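Local coordinates for protein decaprenyl diphosphate synthase (Rhodobacter capsulatus, PDB 3MZV) that probably builds a long all-trans polyprenyl diphosphate for the quinone side chain by adding isopentenyl units to farnesyl diphosphate with magnesium, at residues Q217-S229 with N235-V249. Numbering follows the deposited sequence.
Sequences QIVDDLLDYGGKS and NTGDDFRERKLTMPV
Asp224 turns its carboxylate onto the start of helix 238-241: Asp239 N donates to Asp224 OD2 over 2.8 Å, nearly straight at 168°, on the syn side but 27° out of the carboxylate plane. Its backbone adds a second bond, Gly237 N to Asp224 O at 2.9 Å. The carboxylates of Asp224 and Asp239 stack, planes 23° apart, with Asp224 OD2 and Asp239 OD2 3.5 Å from each other; water 4 lies against Asp224 OD1 and Asp239 OD1. An alanine in place of Asp224 would probably leave Asp239 N without this acceptor and water 3 without one of its partners. Asp220, Asp221 and Asp224 are the acids of DDLLD, the second aspartate-rich motif of trans-prenyltransferases, which in relatives binds magnesium and diphosphate. Deeper in, Tyr225 brings its OH to the edge of the Phe240 ring, in plane, 3.6 Å from Phe240 CD1. Water 5 lies 2.6 Å from Tyr225 OH and donates to Lys244 O and Thr246 OG1. Val249 CG2 lies 3.8 Å from Tyr225 CZ, and Leu278 and Met285 of helix 277-287 also touch this ring. Water 1 ties Asp221 O to Asp239 OD2 and takes a proton from Thr246 OG1, while Asp221 OD2 is held by Tyr172 OH. Behind Asp224, a Schellman motif at Gly226 ends helix 199-224.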
ATOM      1  N   GLN B 217     -13.017   9.421  16.270  1.00 32.17           N
ATOM      2  CA  GLN B 217     -13.555   9.858  14.990  1.00 32.04           C
ATOM      3  C   GLN B 217     -14.869  10.639  15.170  1.00 31.12           C
ATOM      4  O   GLN B 217     -15.074  11.622  14.499  1.00 30.74           O
ATOM      5  CB  GLN B 217     -13.819   8.717  14.060  1.00 31.44           C
ATOM      6  CG  GLN B 217     -14.262   9.179  12.692  1.00 32.85           C
ATOM      7  CD  GLN B 217     -13.217  10.003  12.001  1.00 38.49           C
ATOM      8  OE1 GLN B 217     -13.447  11.155  11.593  1.00 38.04           O
ATOM      9  NE2 GLN B 217     -12.040   9.437  11.905  1.00 34.30           N
ATOM     10  N   ILE B 218     -15.764  10.161  16.029  1.00 30.91           N
ATOM     11  CA  ILE B 218     -16.990  10.912  16.283  1.00 30.26           C
ATOM     12  C   ILE B 218     -16.690  12.309  16.782  1.00 30.10           C
ATOM     13  O   ILE B 218     -17.318  13.283  16.324  1.00 30.02           O
ATOM     14  CB  ILE B 218     -17.956  10.166  17.283  1.00 30.60           C
ATOM     15  CG1 ILE B 218     -18.362   8.814  16.712  1.00 28.40           C
ATOM     16  CG2 ILE B 218     -19.191  11.087  17.554  1.00 26.32           C
ATOM     17  CD1 ILE B 218     -19.238   7.869  17.638  1.00 28.94           C
ATOM     18  N   VAL B 219     -15.703  12.455  17.659  1.00 29.86           N
ATOM     19  CA  VAL B 219     -15.291  13.785  18.132  1.00 31.71           C
ATOM     20  C   VAL B 219     -14.834  14.678  16.945  1.00 33.08           C
ATOM     21  O   VAL B 219     -15.252  15.784  16.814  1.00 33.11           O
ATOM     22  CB  VAL B 219     -14.180  13.746  19.216  1.00 31.20           C
ATOM     23  CG1 VAL B 219     -13.499  15.140  19.408  1.00 33.13           C
ATOM     24  CG2 VAL B 219     -14.762  13.296  20.553  1.00 33.90           C
ATOM     25  N   ASP B 220     -14.022  14.149  16.069  1.00 34.83           N
ATOM     26  CA  ASP B 220     -13.617  14.916  14.894  1.00 36.82           C
ATOM     27  C   ASP B 220     -14.799  15.303  14.008  1.00 37.01           C
ATOM     28  O   ASP B 220     -14.903  16.469  13.561  1.00 37.17           O
ATOM     29  CB  ASP B 220     -12.638  14.099  14.106  1.00 37.51           C
ATOM     30  CG  ASP B 220     -11.226  14.228  14.639  1.00 40.42           C
ATOM     31  OD1 ASP B 220     -10.979  15.164  15.434  1.00 44.48           O
ATOM     32  OD2 ASP B 220     -10.386  13.414  14.219  1.00 44.49           O
ATOM     33  N   ASP B 221     -15.700  14.348  13.801  1.00 35.90           N
ATOM     34  CA  ASP B 221     -16.892  14.610  12.949  1.00 36.24           C
ATOM     35  C   ASP B 221     -17.802  15.671  13.580  1.00 35.78           C
ATOM     36  O   ASP B 221     -18.365  16.501  12.880  1.00 36.19           O
ATOM     37  CB  ASP B 221     -17.675  13.340  12.655  1.00 35.62           C
ATOM     38  CG  ASP B 221     -16.844  12.284  11.901  1.00 36.92           C
ATOM     39  OD1 ASP B 221     -15.763  12.598  11.384  1.00 37.73           O
ATOM     40  OD2 ASP B 221     -17.297  11.137  11.836  1.00 38.64           O
ATOM     41  N   LEU B 222     -17.915  15.652  14.915  1.00 35.10           N
ATOM     42  CA  LEU B 222     -18.697  16.633  15.641  1.00 34.88           C
ATOM     43  C   LEU B 222     -18.079  18.034  15.531  1.00 36.44           C
ATOM     44  O   LEU B 222     -18.749  19.027  15.204  1.00 35.31           O
ATOM     45  CB  LEU B 222     -18.829  16.191  17.102  1.00 33.96           C
ATOM     46  CG  LEU B 222     -19.504  17.186  18.071  1.00 35.66           C
ATOM     47  CD1 LEU B 222     -20.831  17.772  17.578  1.00 33.07           C
ATOM     48  CD2 LEU B 222     -19.692  16.521  19.426  1.00 35.21           C
ATOM     49  N   LEU B 223     -16.774  18.091  15.765  1.00 37.29           N
ATOM     50  CA  LEU B 223     -16.070  19.353  15.743  1.00 38.91           C
ATOM     51  C   LEU B 223     -16.071  19.944  14.323  1.00 39.75           C
ATOM     52  O   LEU B 223     -16.037  21.160  14.149  1.00 40.62           O
ATOM     53  CB  LEU B 223     -14.652  19.163  16.260  1.00 39.16           C
ATOM     54  CG  LEU B 223     -14.433  18.850  17.747  1.00 41.10           C
ATOM     55  CD1 LEU B 223     -12.942  18.478  17.958  1.00 40.70           C
ATOM     56  CD2 LEU B 223     -14.841  19.989  18.691  1.00 41.21           C
ATOM     57  N   ASP B 224     -16.177  19.091  13.317  1.00 39.71           N
ATOM     58  CA  ASP B 224     -16.236  19.572  11.937  1.00 41.37           C
ATOM     59  C   ASP B 224     -17.469  20.470  11.663  1.00 43.02           C
ATOM     60  O   ASP B 224     -17.421  21.320  10.770  1.00 43.52           O
ATOM     61  CB  ASP B 224     -16.254  18.427  10.981  1.00 40.91           C
ATOM     62  CG  ASP B 224     -15.513  18.745   9.685  1.00 45.28           C
ATOM     63  OD1 ASP B 224     -14.272  18.836   9.767  1.00 46.03           O
ATOM     64  OD2 ASP B 224     -16.168  18.937   8.633  1.00 42.50           O
ATOM     65  N   TYR B 225     -18.546  20.272  12.423  1.00 42.60           N
ATOM     66  CA  TYR B 225     -19.770  21.110  12.334  1.00 43.39           C
ATOM     67  C   TYR B 225     -19.966  22.083  13.490  1.00 45.44           C
ATOM     68  O   TYR B 225     -21.094  22.531  13.792  1.00 45.23           O
ATOM     69  CB  TYR B 225     -20.994  20.224  12.171  1.00 42.22           C
ATOM     70  CG  TYR B 225     -21.129  19.638  10.811  1.00 39.61           C
ATOM     71  CD1 TYR B 225     -21.683  20.380   9.786  1.00 38.06           C
ATOM     72  CD2 TYR B 225     -20.736  18.318  10.533  1.00 34.72           C
ATOM     73  CE1 TYR B 225     -21.849  19.833   8.521  1.00 37.25           C
ATOM     74  CE2 TYR B 225     -20.874  17.788   9.275  1.00 36.78           C
ATOM     75  CZ  TYR B 225     -21.428  18.559   8.266  1.00 36.75           C
ATOM     76  OH  TYR B 225     -21.596  18.046   7.016  1.00 36.97           O
ATOM     77  N   GLY B 226     -18.858  22.464  14.102  1.00 46.79           N
ATOM     78  CA  GLY B 226     -18.851  23.474  15.162  1.00 48.69           C
ATOM     79  C   GLY B 226     -19.200  22.973  16.566  1.00 49.47           C
ATOM     80  O   GLY B 226     -19.501  23.778  17.442  1.00 50.45           O
ATOM     81  N   GLY B 227     -19.185  21.658  16.792  1.00 49.39           N
ATOM     82  CA  GLY B 227     -19.488  21.118  18.114  1.00 50.63           C
ATOM     83  C   GLY B 227     -20.950  21.302  18.527  1.00 51.18           C
ATOM     84  O   GLY B 227     -21.783  21.727  17.720  1.00 50.10           O
ATOM     85  N   LYS B 228     -21.245  20.983  19.785  1.00 52.97           N
ATOM     86  CA  LYS B 228     -22.599  21.088  20.337  1.00 54.86           C
ATOM     87  C   LYS B 228     -23.246  22.442  20.029  1.00 55.87           C
ATOM     88  O   LYS B 228     -24.420  22.513  19.668  1.00 56.32           O
ATOM     89  CB  LYS B 228     -22.571  20.848  21.857  1.00 55.72           C
ATOM     90  CG  LYS B 228     -23.924  20.957  22.577  1.00 58.57           C
ATOM     91  CD  LYS B 228     -23.831  21.914  23.782  1.00 63.96           C
ATOM     92  CE  LYS B 228     -24.992  21.752  24.790  1.00 65.94           C
ATOM     93  NZ  LYS B 228     -24.828  20.507  25.632  1.00 67.62           N
ATOM     94  N   SER B 229     -22.484  23.516  20.166  1.00 57.32           N
ATOM     95  CA  SER B 229     -23.026  24.864  19.999  1.00 58.99           C
ATOM     96  C   SER B 229     -23.259  25.251  18.530  1.00 58.87           C
ATOM     97  O   SER B 229     -23.847  26.286  18.257  1.00 59.14           O
ATOM     98  CB  SER B 229     -22.081  25.868  20.657  1.00 60.10           C
ATOM     99  OG  SER B 229     -20.731  25.550  20.304  1.00 63.30           O
ATOM    100  N   ASN B 235     -11.725  25.266  11.748  1.00 66.04           N
ATOM    101  CA  ASN B 235     -11.650  23.867  11.352  1.00 64.14           C
ATOM    102  C   ASN B 235     -13.010  23.277  10.965  1.00 61.39           C
ATOM    103  O   ASN B 235     -13.181  22.068  11.092  1.00 61.18           O
ATOM    104  CB  ASN B 235     -11.012  22.974  12.466  1.00 63.92           C
ATOM    105  CG  ASN B 235      -9.807  23.627  13.178  1.00 66.67           C
ATOM    106  OD1 ASN B 235      -8.660  23.377  12.819  1.00 69.53           O
ATOM    107  ND2 ASN B 235     -10.075  24.424  14.220  1.00 68.11           N
ATOM    108  N   THR B 236     -13.967  24.086  10.504  1.00 59.03           N
ATOM    109  CA  THR B 236     -15.307  23.560  10.216  1.00 55.95           C
ATOM    110  C   THR B 236     -15.634  23.562   8.737  1.00 54.32           C
ATOM    111  O   THR B 236     -15.132  24.408   7.985  1.00 54.28           O
ATOM    112  CB  THR B 236     -16.411  24.343  10.933  1.00 56.00           C
ATOM    113  OG1 THR B 236     -16.468  25.682  10.419  1.00 55.96           O
ATOM    114  CG2 THR B 236     -16.179  24.327  12.448  1.00 55.11           C
ATOM    115  N   GLY B 237     -16.467  22.601   8.324  1.00 50.49           N
ATOM    116  CA  GLY B 237     -17.041  22.632   6.992  1.00 48.89           C
ATOM    117  C   GLY B 237     -16.479  21.686   5.961  1.00 47.55           C
ATOM    118  O   GLY B 237     -17.063  21.580   4.890  1.00 45.50           O
ATOM    119  N   ASP B 238     -15.361  21.000   6.246  1.00 46.60           N
ATOM    120  CA  ASP B 238     -14.765  20.112   5.241  1.00 46.97           C
ATOM    121  C   ASP B 238     -15.660  18.921   4.911  1.00 45.07           C
ATOM    122  O   ASP B 238     -15.785  18.532   3.755  1.00 44.96           O
ATOM    123  CB  ASP B 238     -13.399  19.554   5.693  1.00 47.85           C
ATOM    124  CG  ASP B 238     -12.286  20.610   5.720  1.00 52.10           C
ATOM    125  OD1 ASP B 238     -12.444  21.716   5.140  1.00 55.67           O
ATOM    126  OD2 ASP B 238     -11.228  20.302   6.325  1.00 57.57           O
ATOM    127  N   ASP B 239     -16.241  18.287   5.923  1.00 41.33           N
ATOM    128  CA  ASP B 239     -17.038  17.107   5.656  1.00 40.15           C
ATOM    129  C   ASP B 239     -18.274  17.495   4.831  1.00 40.35           C
ATOM    130  O   ASP B 239     -18.711  16.736   3.939  1.00 41.41           O
ATOM    131  CB  ASP B 239     -17.481  16.439   6.964  1.00 38.83           C
ATOM    132  CG  ASP B 239     -16.330  15.782   7.708  1.00 41.89           C
ATOM    133  OD1 ASP B 239     -15.244  15.610   7.106  1.00 41.59           O
ATOM    134  OD2 ASP B 239     -16.505  15.462   8.894  1.00 39.50           O
ATOM    135  N   PHE B 240     -18.813  18.676   5.140  1.00 40.17           N
ATOM    136  CA  PHE B 240     -20.003  19.199   4.448  1.00 40.28           C
ATOM    137  C   PHE B 240     -19.661  19.426   2.958  1.00 41.78           C
ATOM    138  O   PHE B 240     -20.310  18.898   2.082  1.00 40.23           O
ATOM    139  CB  PHE B 240     -20.466  20.491   5.091  1.00 39.26           C
ATOM    140  CG  PHE B 240     -21.751  21.038   4.499  1.00 39.18           C
ATOM    141  CD1 PHE B 240     -22.962  20.384   4.678  1.00 39.10           C
ATOM    142  CD2 PHE B 240     -21.741  22.224   3.807  1.00 40.11           C
ATOM    143  CE1 PHE B 240     -24.144  20.906   4.112  1.00 38.13           C
ATOM    144  CE2 PHE B 240     -22.897  22.761   3.258  1.00 42.28           C
ATOM    145  CZ  PHE B 240     -24.100  22.091   3.407  1.00 42.21           C
ATOM    146  N   ARG B 241     -18.591  20.167   2.703  1.00 44.21           N
ATOM    147  CA  ARG B 241     -18.069  20.327   1.299  1.00 46.54           C
ATOM    148  C   ARG B 241     -17.849  19.011   0.562  1.00 46.34           C
ATOM    149  O   ARG B 241     -18.178  18.895  -0.624  1.00 47.72           O
ATOM    150  CB  ARG B 241     -16.790  21.160   1.316  1.00 48.16           C
ATOM    151  CG  ARG B 241     -17.086  22.606   1.751  1.00 53.09           C
ATOM    152  CD  ARG B 241     -15.840  23.533   1.879  1.00 59.01           C
ATOM    153  NE  ARG B 241     -16.195  24.643   2.781  1.00 62.93           N
ATOM    154  CZ  ARG B 241     -15.738  24.833   4.026  1.00 64.58           C
ATOM    155  NH1 ARG B 241     -14.810  24.039   4.564  1.00 64.97           N
ATOM    156  NH2 ARG B 241     -16.210  25.865   4.738  1.00 66.37           N
ATOM    157  N   GLU B 242     -17.308  17.999   1.239  1.00 45.52           N
ATOM    158  CA  GLU B 242     -17.095  16.707   0.613  1.00 45.71           C
ATOM    159  C   GLU B 242     -18.327  15.819   0.610  1.00 44.34           C
ATOM    160  O   GLU B 242     -18.288  14.688   0.113  1.00 43.40           O
ATOM    161  CB  GLU B 242     -15.945  15.974   1.296  1.00 46.76           C
ATOM    162  CG  GLU B 242     -14.714  16.820   1.379  1.00 51.16           C
ATOM    163  CD  GLU B 242     -13.497  16.041   1.050  1.00 58.45           C
ATOM    164  OE1 GLU B 242     -13.228  15.068   1.811  1.00 59.03           O
ATOM    165  OE2 GLU B 242     -12.834  16.399   0.027  1.00 62.79           O
ATOM    166  N   ARG B 243     -19.426  16.326   1.185  1.00 43.26           N
ATOM    167  CA  ARG B 243     -20.705  15.648   1.129  1.00 41.61           C
ATOM    168  C   ARG B 243     -20.661  14.292   1.793  1.00 41.14           C
ATOM    169  O   ARG B 243     -21.387  13.357   1.409  1.00 42.04           O
ATOM    170  CB  ARG B 243     -21.225  15.607  -0.299  1.00 42.52           C
ATOM    171  CG  ARG B 243     -21.269  17.014  -0.895  1.00 42.83           C
ATOM    172  CD  ARG B 243     -21.023  17.068  -2.389  1.00 45.80           C
ATOM    173  NE  ARG B 243     -22.019  16.301  -3.132  1.00 46.61           N
ATOM    174  CZ  ARG B 243     -21.979  16.098  -4.444  1.00 49.72           C
ATOM    175  NH1 ARG B 243     -22.929  15.379  -5.022  1.00 48.91           N
ATOM    176  NH2 ARG B 243     -20.989  16.606  -5.169  1.00 49.74           N
ATOM    177  N   LYS B 244     -19.838  14.193   2.836  1.00 40.10           N
ATOM    178  CA  LYS B 244     -19.765  12.965   3.625  1.00 39.88           C
ATOM    179  C   LYS B 244     -21.008  12.783   4.481  1.00 38.38           C
ATOM    180  O   LYS B 244     -21.548  13.742   5.005  1.00 38.38           O
ATOM    181  CB  LYS B 244     -18.495  12.931   4.508  1.00 40.38           C
ATOM    182  CG  LYS B 244     -17.222  12.759   3.699  1.00 44.04           C
ATOM    183  CD  LYS B 244     -15.951  12.776   4.566  1.00 45.67           C
ATOM    184  CE  LYS B 244     -14.702  12.611   3.643  1.00 47.95           C
ATOM    185  NZ  LYS B 244     -13.417  12.601   4.422  1.00 48.93           N
ATOM    186  N   LEU B 245     -21.477  11.543   4.595  1.00 37.96           N
ATOM    187  CA  LEU B 245     -22.597  11.226   5.483  1.00 37.37           C
ATOM    188  C   LEU B 245     -22.021  10.815   6.839  1.00 37.52           C
ATOM    189  O   LEU B 245     -21.641   9.637   7.033  1.00 38.29           O
ATOM    190  CB  LEU B 245     -23.493  10.136   4.900  1.00 37.78           C
ATOM    191  CG  LEU B 245     -24.592  10.682   3.978  1.00 38.10           C
ATOM    192  CD1 LEU B 245     -25.603  11.530   4.822  1.00 35.31           C
ATOM    193  CD2 LEU B 245     -24.023  11.508   2.816  1.00 36.61           C
ATOM    194  N   THR B 246     -21.891  11.818   7.730  1.00 36.01           N
ATOM    195  CA  THR B 246     -21.454  11.587   9.110  1.00 35.10           C
ATOM    196  C   THR B 246     -22.639  11.707  10.054  1.00 34.23           C
ATOM    197  O   THR B 246     -23.662  12.283   9.682  1.00 32.63           O
ATOM    198  CB  THR B 246     -20.313  12.568   9.493  1.00 35.12           C
ATOM    199  OG1 THR B 246     -20.747  13.921   9.440  1.00 35.97           O
ATOM    200  CG2 THR B 246     -19.071  12.377   8.552  1.00 35.52           C
ATOM    201  N   MET B 247     -22.471  11.230  11.280  1.00 34.04           N
ATOM    202  CA  MET B 247     -23.559  11.161  12.248  1.00 33.49           C
ATOM    203  C   MET B 247     -24.473  12.414  12.316  1.00 32.88           C
ATOM    204  O   MET B 247     -25.687  12.256  12.285  1.00 33.51           O
ATOM    205  CB  MET B 247     -23.046  10.771  13.645  1.00 33.44           C
ATOM    206  CG  MET B 247     -24.084  10.355  14.584  1.00 35.65           C
ATOM    207  SD  MET B 247     -23.453   9.693  16.223  1.00 32.51           S
ATOM    208  CE  MET B 247     -23.508   7.912  15.808  1.00 38.18           C
ATOM    209  N   PRO B 248     -23.908  13.635  12.431  1.00 33.40           N
ATOM    210  CA  PRO B 248     -24.797  14.797  12.646  1.00 33.36           C
ATOM    211  C   PRO B 248     -25.677  15.045  11.413  1.00 32.80           C
ATOM    212  O   PRO B 248     -26.792  15.531  11.517  1.00 32.05           O
ATOM    213  CB  PRO B 248     -23.833  15.960  12.836  1.00 34.20           C
ATOM    214  CG  PRO B 248     -22.485  15.365  12.845  1.00 34.57           C
ATOM    215  CD  PRO B 248     -22.487  13.990  12.570  1.00 33.73           C
ATOM    216  N   VAL B 249     -25.168  14.697  10.230  1.00 32.80           N
ATOM    217  CA  VAL B 249     -25.985  14.784   9.017  1.00 32.23           C
ATOM    218  C   VAL B 249     -26.984  13.682   8.955  1.00 32.59           C
ATOM    219  O   VAL B 249     -28.146  13.933   8.710  1.00 31.14           O
ATOM    220  CB  VAL B 249     -25.142  14.768   7.735  1.00 32.96           C
ATOM    221  CG1 VAL B 249     -26.042  14.856   6.457  1.00 32.53           C
ATOM    222  CG2 VAL B 249     -24.099  15.881   7.768  1.00 32.70           C
TER
HETATM  223  O   HOH W   1     -18.752  15.462  10.226  1.00 26.87           O
HETATM  224  O   HOH W   2     -14.430  14.561  10.383  1.00 33.85           O
HETATM  225  O   HOH W   3     -18.417  19.980   7.871  1.00 27.36           O
HETATM  226  O   HOH W   4     -13.019  16.718   8.161  1.00 38.75           O
HETATM  227  O   HOH W   5     -20.756  15.544   6.839  1.00 33.16           O